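Local coordinates for protein esterase D (Cellvibrio japonicus, PDB 2W87) that binds glucuronic acid through a calcium-containing family 35 carbohydrate-binding module, part of a larger secreted enzyme that probably breaks ester bonds in plant cell-wall polysaccharides, at residues T88-W91 and T92-Q95. Sequence-based numbering, arbitrary orientation.
With GCU (alpha-D-glucopyranuronic acid), chain E.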
loop_
_atom_site.group_PDB
_atom_site.type_symbol
_atom_site.label_atom_id
_atom_site.label_comp_id
_atom_site.label_asym_id
_atom_site.label_seq_id
_atom_site.Cartn_x
_atom_site.Cartn_y
_atom_site.Cartn_z
ATOM N N THR A 88 -10.016 10.776 5.831
ATOM C CA THR A 88 -10.021 10.340 7.235
ATOM C C THR A 88 -10.283 11.504 8.184
ATOM O O THR A 88 -10.430 11.297 9.393
ATOM C CB THR A 88 -8.684 9.700 7.630
ATOM O OG1 THR A 88 -7.634 10.665 7.483
ATOM C CG2 THR A 88 -8.388 8.487 6.752
ATOM N N GLY A 89 -10.316 12.722 7.643
ATOM C CA GLY A 89 -10.628 13.916 8.421
ATOM C C GLY A 89 -9.437 14.730 8.905
ATOM O O GLY A 89 -9.607 15.863 9.363
ATOM N N ALA A 90 -8.229 14.166 8.827
ATOM C CA ALA A 90 -7.023 14.841 9.247
ATOM C C ALA A 90 -5.825 13.985 8.864
ATOM O O ALA A 90 -5.952 12.778 8.758
ATOM C CB ALA A 90 -7.035 15.054 10.767
ATOM N N TRP A 91 -4.661 14.611 8.701
ATOM C CA TRP A 91 -3.445 13.854 8.409
ATOM C C TRP A 91 -2.953 13.041 9.610
ATOM O O TRP A 91 -2.052 12.202 9.496
ATOM C CB TRP A 91 -2.327 14.773 7.888
ATOM C CG TRP A 91 -2.675 15.396 6.602
ATOM C CD1 TRP A 91 -2.979 16.712 6.365
ATOM C CD2 TRP A 91 -2.817 14.721 5.340
ATOM N NE1 TRP A 91 -3.271 16.895 5.042
ATOM C CE2 TRP A 91 -3.179 15.695 4.386
ATOM C CE3 TRP A 91 -2.649 13.404 4.922
ATOM C CZ2 TRP A 91 -3.399 15.383 3.042
ATOM C CZ3 TRP A 91 -2.870 13.089 3.574
ATOM C CH2 TRP A 91 -3.231 14.069 2.650
ATOM N N THR A 92 -3.548 13.301 10.772
ATOM C CA THR A 92 -3.217 12.576 11.982
ATOM C C THR A 92 -4.223 11.477 12.326
ATOM O O THR A 92 -4.052 10.799 13.325
ATOM C CB THR A 92 -3.132 13.569 13.158
ATOM O OG1 THR A 92 -4.273 14.432 13.143
ATOM C CG2 THR A 92 -1.869 14.418 13.013
ATOM N N THR A 93 -5.254 11.302 11.507
ATOM C CA THR A 93 -6.281 10.278 11.699
ATOM C C THR A 93 -6.056 9.210 10.657
ATOM O O THR A 93 -6.037 9.496 9.452
ATOM C CB THR A 93 -7.717 10.830 11.574
ATOM O OG1 THR A 93 -7.951 11.723 12.667
ATOM C CG2 THR A 93 -8.760 9.689 11.575
ATOM N N TRP A 94 -5.835 7.995 11.149
ATOM C CA TRP A 94 -5.518 6.860 10.321
ATOM C C TRP A 94 -6.678 5.902 10.291
ATOM O O TRP A 94 -7.336 5.671 11.321
ATOM C CB TRP A 94 -4.273 6.164 10.841
ATOM C CG TRP A 94 -3.101 7.086 10.920
ATOM C CD1 TRP A 94 -2.807 7.958 11.924
ATOM C CD2 TRP A 94 -2.089 7.279 9.915
ATOM N NE1 TRP A 94 -1.668 8.659 11.624
ATOM C CE2 TRP A 94 -1.209 8.268 10.395
ATOM C CE3 TRP A 94 -1.844 6.708 8.663
ATOM C CZ2 TRP A 94 -0.106 8.709 9.669
ATOM C CZ3 TRP A 94 -0.714 7.142 7.932
ATOM C CH2 TRP A 94 0.128 8.136 8.445
ATOM N N GLN A 95 -6.924 5.323 9.132
ATOM C CA GLN A 95 -7.954 4.299 8.974
ATOM C C GLN A 95 -7.350 3.164 8.121
ATOM O O GLN A 95 -6.197 3.255 7.643
ATOM C CB GLN A 95 -9.191 4.910 8.324
ATOM C CG GLN A 95 -9.813 6.018 9.098
ATOM C CD GLN A 95 -10.332 5.647 10.474
ATOM O OE1 GLN A 95 -10.470 4.475 10.818
ATOM N NE2 GLN A 95 -10.624 6.659 11.275
HETATM C C1 GCU E . 0.284 18.023 3.132
HETATM C C2 GCU E . 0.550 16.948 4.185
HETATM C C3 GCU E . 1.262 15.769 3.528
HETATM C C4 GCU E . 0.350 15.205 2.458
HETATM C C5 GCU E . 0.023 16.328 1.461
HETATM C C6 GCU E . -0.940 15.876 0.372
HETATM O O1 GCU E . 1.557 18.401 2.608
HETATM O O2 GCU E . 1.379 17.480 5.205
HETATM O O3 GCU E . 1.576 14.756 4.485
HETATM O O4 GCU E . 0.976 14.116 1.733
HETATM O O5 GCU E . -0.594 17.421 2.140
HETATM O O6A GCU E . -0.658 14.813 -0.200
HETATM O O6B GCU E . -1.941 16.582 0.101
#
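Ala90 to Thr93 form a type I beta turn: Trp91 and Thr92 take its near-helical backbone angles, and the bond from Thr93 N to Ala90 O (3.2 Å, N-H...O angle 163°), whose donor lies above the carbonyl plane, closes it. A side-chain-to-backbone bond adds to it: Thr88 OG1 donates to Thr93 O at 2.8 Å, tilted 32° from that carbonyl plane. The hydroxyl reaches it because chi1 of 61° sets OG1 between the backbone N and carbonyl carbon. The same oxygen also bonds Asn61 N, so two partners fix its position. On the other branch, Thr88 CG2 packs against Gln95 CG at 3.7 Å, the two side chains passing in opposite directions. From the second position of the turn, the side chain of Trp91 leaves the backbone away from 92-95, and one indole face lies against the glucuronic acid, with sugar C4 3.7 Å above the plane, offset toward the ring's rim, and CZ2 3.5 Å from O6B. This is the aromatic platform common in carbohydrate-binding modules; His22, which stacks with Trp91, hydrogen-bonds the sugar, as do Arg67 and Asn122. The loop joins strands 80-83 and 95-103; at its far end Trp94 is buried, its NE1 bonded to Thr23 O, against strands 51-60 and 122-129.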